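Local coordinates for interferon-activable protein 202 (Mus musculus, PDB 4L5R), which binds double-stranded DNA without sequence specificity and restrains inflammation by preventing AIM2 inflammasome activation, probably by sequestering cytoplasmic DNA, at residues R50-N55 / G122-G127; K115-D120 / G183-H188. All blocks are in the same frame, centred on the assembly; numbering follows the deposited sequence.

Contact 1 (R50-N55 / G122-G127); sequences RVKVFN and GTLIYG. With NA (sodium ion), chain D; nucleotides of chain B.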
loop_
_atom_site.group_PDB
_atom_site.type_symbol
_atom_site.label_atom_id
_atom_site.label_comp_id
_atom_site.label_asym_id
_atom_site.label_seq_id
_atom_site.Cartn_x
_atom_site.Cartn_y
_atom_site.Cartn_z
ATOM N N ARG A 50 6.656 0.688 -0.264
ATOM C CA ARG A 50 5.320 0.385 -0.760
ATOM C C ARG A 50 5.246 0.949 -2.164
ATOM O O ARG A 50 5.848 1.986 -2.466
ATOM C CB ARG A 50 4.236 1.042 0.109
ATOM C CG ARG A 50 4.381 0.809 1.597
ATOM C CD ARG A 50 4.152 -0.634 2.019
ATOM N NE ARG A 50 4.224 -0.753 3.481
ATOM C CZ ARG A 50 4.385 -1.896 4.141
ATOM N NH1 ARG A 50 4.486 -3.037 3.472
ATOM N NH2 ARG A 50 4.454 -1.896 5.475
ATOM N N VAL A 51 4.484 0.274 -3.017
ATOM C CA VAL A 51 4.428 0.611 -4.418
ATOM C C VAL A 51 2.960 0.599 -4.845
ATOM O O VAL A 51 2.184 -0.269 -4.412
ATOM C CB VAL A 51 5.190 -0.432 -5.267
ATOM C CG1 VAL A 51 5.266 0.012 -6.750
ATOM C CG2 VAL A 51 6.581 -0.707 -4.683
ATOM N N LYS A 52 2.578 1.591 -5.641
ATOM C CA LYS A 52 1.272 1.585 -6.297
ATOM C C LYS A 52 1.516 1.484 -7.784
ATOM O O LYS A 52 2.246 2.308 -8.367
ATOM C CB LYS A 52 0.489 2.857 -5.979
ATOM C CG LYS A 52 0.046 2.963 -4.507
ATOM C CD LYS A 52 -0.417 4.375 -4.157
ATOM C CE LYS A 52 -0.935 4.429 -2.710
ATOM N NZ LYS A 52 -1.488 5.770 -2.394
ATOM N N VAL A 53 0.906 0.478 -8.407
ATOM C CA VAL A 53 1.173 0.197 -9.812
ATOM C C VAL A 53 -0.124 0.392 -10.599
ATOM O O VAL A 53 -1.160 -0.146 -10.228
ATOM C CB VAL A 53 1.721 -1.235 -10.007
ATOM C CG1 VAL A 53 2.083 -1.475 -11.474
ATOM C CG2 VAL A 53 2.940 -1.492 -9.099
ATOM N N PHE A 54 -0.067 1.194 -11.653
ATOM C CA PHE A 54 -1.265 1.590 -12.393
ATOM C C PHE A 54 -1.303 0.965 -13.764
ATOM O O PHE A 54 -2.313 1.001 -14.454
ATOM C CB PHE A 54 -1.337 3.114 -12.498
ATOM C CG PHE A 54 -1.415 3.772 -11.160
ATOM C CD1 PHE A 54 -2.592 3.742 -10.442
ATOM C CD2 PHE A 54 -0.304 4.363 -10.590
ATOM C CE1 PHE A 54 -2.670 4.305 -9.172
ATOM C CE2 PHE A 54 -0.376 4.939 -9.321
ATOM C CZ PHE A 54 -1.554 4.914 -8.618
ATOM N N ASN A 55 -0.190 0.369 -14.152
ATOM C CA ASN A 55 -0.100 -0.244 -15.464
ATOM C C ASN A 55 -0.286 -1.745 -15.340
ATOM O O ASN A 55 0.599 -2.435 -14.855
ATOM C CB ASN A 55 1.247 0.092 -16.096
ATOM C CG ASN A 55 1.409 -0.527 -17.462
ATOM O OD1 ASN A 55 0.492 -1.174 -17.965
ATOM N ND2 ASN A 55 2.578 -0.328 -18.077
ATOM N N GLY A 122 -2.547 12.631 7.468
ATOM C CA GLY A 122 -2.309 12.463 6.050
ATOM C C GLY A 122 -1.350 11.332 5.762
ATOM O O GLY A 122 -1.209 10.907 4.616
ATOM N N THR A 123 -0.680 10.840 6.800
ATOM C CA THR A 123 0.258 9.735 6.622
ATOM C C THR A 123 -0.459 8.474 6.138
ATOM O O THR A 123 -1.515 8.104 6.656
ATOM C CB THR A 123 1.035 9.420 7.924
ATOM O OG1 THR A 123 1.748 10.587 8.352
ATOM C CG2 THR A 123 2.024 8.286 7.701
ATOM N N LEU A 124 0.109 7.815 5.133
ATOM C CA LEU A 124 -0.481 6.585 4.620
ATOM C C LEU A 124 -0.099 5.401 5.478
ATOM O O LEU A 124 1.073 5.196 5.795
ATOM C CB LEU A 124 -0.047 6.344 3.173
ATOM C CG LEU A 124 -0.543 7.427 2.223
ATOM C CD1 LEU A 124 -0.094 7.136 0.788
ATOM C CD2 LEU A 124 -2.071 7.551 2.320
ATOM N N ILE A 125 -1.103 4.619 5.855
ATOM C CA ILE A 125 -0.917 3.530 6.789
ATOM C C ILE A 125 -1.198 2.188 6.141
ATOM O O ILE A 125 -2.218 2.000 5.468
ATOM C CB ILE A 125 -1.872 3.689 8.007
ATOM C CG1 ILE A 125 -1.645 5.049 8.674
ATOM C CG2 ILE A 125 -1.699 2.539 8.973
ATOM C CD1 ILE A 125 -0.195 5.302 9.144
ATOM N N TYR A 126 -0.311 1.236 6.396
ATOM C CA TYR A 126 -0.469 -0.110 5.883
ATOM C C TYR A 126 -0.261 -1.035 7.050
ATOM O O TYR A 126 0.558 -0.747 7.926
ATOM C CB TYR A 126 0.643 -0.429 4.868
ATOM C CG TYR A 126 0.609 0.317 3.559
ATOM C CD1 TYR A 126 0.868 1.683 3.505
ATOM C CD2 TYR A 126 0.367 -0.358 2.368
ATOM C CE1 TYR A 126 0.868 2.354 2.295
ATOM C CE2 TYR A 126 0.369 0.306 1.149
ATOM C CZ TYR A 126 0.619 1.661 1.123
ATOM O OH TYR A 126 0.621 2.325 -0.080
ATOM N N GLY A 127 -0.950 -2.171 7.056
ATOM C CA GLY A 127 -0.706 -3.147 8.105
ATOM C C GLY A 127 -1.770 -4.214 8.245
ATOM O O GLY A 127 -2.794 -4.175 7.560
HETATM NA NA NA D . -4.795 2.375 -14.368
ATOM P P DG B 7 -6.528 12.853 4.275
ATOM O OP1 DG B 7 -5.178 12.475 3.807
ATOM O OP2 DG B 7 -7.538 11.808 4.580
ATOM O "O5'" DG B 7 -6.421 13.750 5.598
ATOM C "C5'" DG B 7 -5.383 14.729 5.680
ATOM C "C4'" DG B 7 -5.888 15.966 6.402
ATOM O "O4'" DG B 7 -6.769 16.732 5.541
ATOM C "C3'" DG B 7 -6.654 15.691 7.692
ATOM O "O3'" DG B 7 -6.146 16.573 8.668
ATOM C "C2'" DG B 7 -8.110 16.001 7.354
ATOM C "C1'" DG B 7 -7.945 17.053 6.269
ATOM N N9 DG B 7 -9.067 17.107 5.336
ATOM C C8 DG B 7 -9.485 16.133 4.460
ATOM N N7 DG B 7 -10.528 16.491 3.755
ATOM C C5 DG B 7 -10.817 17.781 4.188
ATOM C C6 DG B 7 -11.832 18.692 3.789
ATOM O O6 DG B 7 -12.723 18.539 2.936
ATOM N N1 DG B 7 -11.753 19.892 4.495
ATOM C C2 DG B 7 -10.813 20.173 5.461
ATOM N N2 DG B 7 -10.878 21.373 6.048
ATOM N N3 DG B 7 -9.858 19.337 5.834
ATOM C C4 DG B 7 -9.924 18.166 5.163
HETATM O O HOH W 1 1.035 0.372 -2.037
#

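Contact 2 (K115-D120 / G183-H188); sequences KIKELD and GKPILH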
loop_
_atom_site.group_PDB
_atom_site.type_symbol
_atom_site.label_atom_id
_atom_site.label_comp_id
_atom_site.label_asym_id
_atom_site.label_seq_id
_atom_site.Cartn_x
_atom_site.Cartn_y
_atom_site.Cartn_z
ATOM N N LYS A 115 1.714 3.866 18.212
ATOM C CA LYS A 115 2.725 4.572 17.425
ATOM C C LYS A 115 2.120 5.189 16.161
ATOM O O LYS A 115 2.514 6.282 15.731
ATOM C CB LYS A 115 3.893 3.644 17.061
ATOM C CG LYS A 115 4.867 3.358 18.211
ATOM C CD LYS A 115 5.659 4.601 18.603
ATOM N N ILE A 116 1.170 4.488 15.554
ATOM C CA ILE A 116 0.493 5.036 14.390
ATOM C C ILE A 116 -0.121 6.398 14.715
ATOM O O ILE A 116 0.007 7.351 13.927
ATOM C CB ILE A 116 -0.575 4.057 13.840
ATOM C CG1 ILE A 116 0.116 2.901 13.097
ATOM C CG2 ILE A 116 -1.549 4.783 12.919
ATOM C CD1 ILE A 116 -0.817 1.729 12.776
ATOM N N LYS A 117 -0.740 6.495 15.898
ATOM C CA LYS A 117 -1.455 7.698 16.308
ATOM C C LYS A 117 -0.563 8.932 16.446
ATOM O O LYS A 117 -1.049 10.064 16.430
ATOM C CB LYS A 117 -2.228 7.443 17.610
ATOM C CG LYS A 117 -3.425 6.479 17.451
ATOM C CD LYS A 117 -4.151 6.273 18.781
ATOM C CE LYS A 117 -5.371 5.368 18.626
ATOM N NZ LYS A 117 -6.111 5.206 19.912
ATOM N N GLU A 118 0.738 8.716 16.575
ATOM C CA GLU A 118 1.673 9.827 16.747
ATOM C C GLU A 118 2.163 10.412 15.422
ATOM O O GLU A 118 2.813 11.460 15.404
ATOM C CB GLU A 118 2.861 9.382 17.599
ATOM C CG GLU A 118 2.472 8.948 19.010
ATOM N N LEU A 119 1.857 9.738 14.314
ATOM C CA LEU A 119 2.299 10.208 13.001
ATOM C C LEU A 119 1.501 11.434 12.566
ATOM O O LEU A 119 0.470 11.743 13.163
ATOM C CB LEU A 119 2.192 9.096 11.954
ATOM C CG LEU A 119 2.996 7.833 12.274
ATOM C CD1 LEU A 119 2.820 6.789 11.185
ATOM C CD2 LEU A 119 4.475 8.175 12.472
ATOM N N ASP A 120 1.988 12.128 11.540
ATOM C CA ASP A 120 1.322 13.323 11.015
ATOM C C ASP A 120 0.022 12.951 10.317
ATOM O O ASP A 120 -0.062 11.899 9.687
ATOM C CB ASP A 120 2.211 14.035 9.991
ATOM C CG ASP A 120 3.464 14.650 10.605
ATOM O OD1 ASP A 120 3.486 14.898 11.828
ATOM O OD2 ASP A 120 4.422 14.903 9.844
ATOM N N GLY A 183 -10.374 15.497 18.581
ATOM C CA GLY A 183 -11.149 14.272 18.622
ATOM C C GLY A 183 -10.250 13.068 18.409
ATOM O O GLY A 183 -9.032 13.208 18.328
ATOM N N LYS A 184 -10.844 11.883 18.312
ATOM C CA LYS A 184 -10.052 10.664 18.193
ATOM C C LYS A 184 -9.438 10.484 16.807
ATOM O O LYS A 184 -10.105 10.680 15.789
ATOM C CB LYS A 184 -10.872 9.427 18.579
ATOM C CG LYS A 184 -10.880 9.142 20.077
ATOM C CD LYS A 184 -11.110 7.666 20.382
ATOM C CE LYS A 184 -12.586 7.291 20.329
ATOM N NZ LYS A 184 -12.798 5.857 20.683
ATOM N N PRO A 185 -8.151 10.118 16.768
ATOM C CA PRO A 185 -7.543 9.785 15.477
ATOM C C PRO A 185 -8.233 8.560 14.883
ATOM O O PRO A 185 -8.734 7.712 15.622
ATOM C CB PRO A 185 -6.093 9.448 15.845
ATOM C CG PRO A 185 -5.858 10.106 17.165
ATOM C CD PRO A 185 -7.180 10.061 17.877
ATOM N N ILE A 186 -8.243 8.461 13.555
ATOM C CA ILE A 186 -8.843 7.323 12.893
ATOM C C ILE A 186 -8.055 7.046 11.624
ATOM O O ILE A 186 -7.242 7.865 11.206
ATOM C CB ILE A 186 -10.299 7.599 12.465
ATOM C CG1 ILE A 186 -10.336 8.740 11.449
ATOM C CG2 ILE A 186 -11.192 7.912 13.684
ATOM C CD1 ILE A 186 -11.721 9.002 10.863
ATOM N N LEU A 187 -8.311 5.901 11.009
ATOM C CA LEU A 187 -7.764 5.622 9.687
ATOM C C LEU A 187 -8.914 5.688 8.693
ATOM O O LEU A 187 -9.925 5.010 8.871
ATOM C CB LEU A 187 -7.145 4.235 9.665
ATOM C CG LEU A 187 -6.074 4.020 10.719
ATOM C CD1 LEU A 187 -5.544 2.596 10.605
ATOM C CD2 LEU A 187 -4.969 5.067 10.517
ATOM N N HIS A 188 -8.763 6.513 7.662
ATOM C CA HIS A 188 -9.843 6.776 6.710
ATOM C C HIS A 188 -9.392 6.379 5.306
ATOM O O HIS A 188 -8.233 6.588 4.929
ATOM C CB HIS A 188 -10.218 8.266 6.747
ATOM C CG HIS A 188 -11.527 8.589 6.091
ATOM N ND1 HIS A 188 -11.676 8.667 4.723
ATOM C CD2 HIS A 188 -12.742 8.873 6.620
ATOM C CE1 HIS A 188 -12.930 8.978 4.436
ATOM N NE2 HIS A 188 -13.598 9.104 5.570
#

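Contact 1 (R50-N55 / G122-G127)
Arg50 meets Tyr126 with its aliphatic stem as well as its charged end: CG stands 3.8 Å from the centroid of the Tyr126 ring, only 9° off the ring normal, a CH-pi contact. A bend at chi2 lays the chain along that face, so that NE comes 3.8 Å from Tyr126 CG and the guanidinium is turned only 17° from the ring plane. Arginine suits the place because its methylenes cover the aromatic face while NH1 reaches on to Thr41 OG1 and Ala107 O. At the far end of the tyrosine, a water donates to Val51 O (2.7 Å) and lies 2.8 Å from Tyr126 OH, tying the phenol to the backbone of 50-55. Lys52, extended beyond CG, runs past the hydroxyl and puts NZ 3.7 Å from Leu124 CD1; His192 ND1 and Ser175 OG satisfy this buried ammonium. An alanine at the tyrosine position would probably leave the Arg50 methylenes without a face to lie on and the bridging water without its second partner. The contact thus joins the two OB folds of this HIN domain: strand 48-53, lying between strands 35-43 and 79-82 of the first sheet, faces strand 124-136 of the second through side chains, residues 50-53 running at 103° to residues 124-127, with Ile79 also touching Tyr126.

Contact 2 (K115-D120 / G183-H188)
Lys117 NZ is gripped from outside the contact by two groups, Asp150 OD2 in a salt bridge and the backbone oxygen of Asn151 in a hydrogen bond, while the stem of the same side chain packs on Pro185. Its chain is fully extended beyond CG (chi3 178°), which carries the ammonium well past the proline to the start of strand 151-156. The touching is done low on the chain, where Lys117 CG lies 4.3 Å from Pro185 CB. A lysine fits because its methylenes can lie beside the proline while its charge is paired further out. Lys184, whose NZ is placed 6.8 Å from Lys117 NZ, is poorly ordered, and any influence of its charge is doubtful.

Further inside, Ile116 CG2 meets Leu187 CD2 at 4.2 Å, the two side chains crossing at about a right angle. Branched and wholly apolar, both residues suit the interior of the second OB-fold barrel of this HIN domain, where Ile152 and Leu178 also touch Leu187 and Phe129 touches Ile116. Ile116 opens a type I beta turn that ends at Leu119, whose N bonds to Ile116 O at 3.0 Å; just before it, Glu118 N reaches Lys115 O at 3.1 Å. The turn leads the chain from helix 113-116 toward strand 124-136.

On the other side, Pro185 stands just ahead of strand 186-188. That strand is held between two others, since Leu187 bonds through its backbone to Lys153 and Val155 of the parallel strand 151-156, whereas Ile186 and His188 pair with Arg179 and His177 of the antiparallel strand 176-179.

How the contacts relate
Contact 1 and contact 2 lie about 17 Å apart, centre to centre, on opposite sides of strand 124-136. Tyr126 and Leu124 point toward the first OB fold, and Ile125 between them points away from it, into the core that contact 2 helps to fill: Ile125 CG1 lies 3.8 Å from Leu187 CD2, and Ile125 CG2 lies 4.0 Å from Ile116 CD1. One strand thus serves both the junction and the barrel interior. The DNA is near both, with Gly122 CA 3.6 Å from OP1 of nucleotide DG7 of chain B and contact 2 about 4 Å from the nucleic acid between nearest atoms. The sodium ion belongs to the 50-55 end, bound by Phe54 O and Asn36 O.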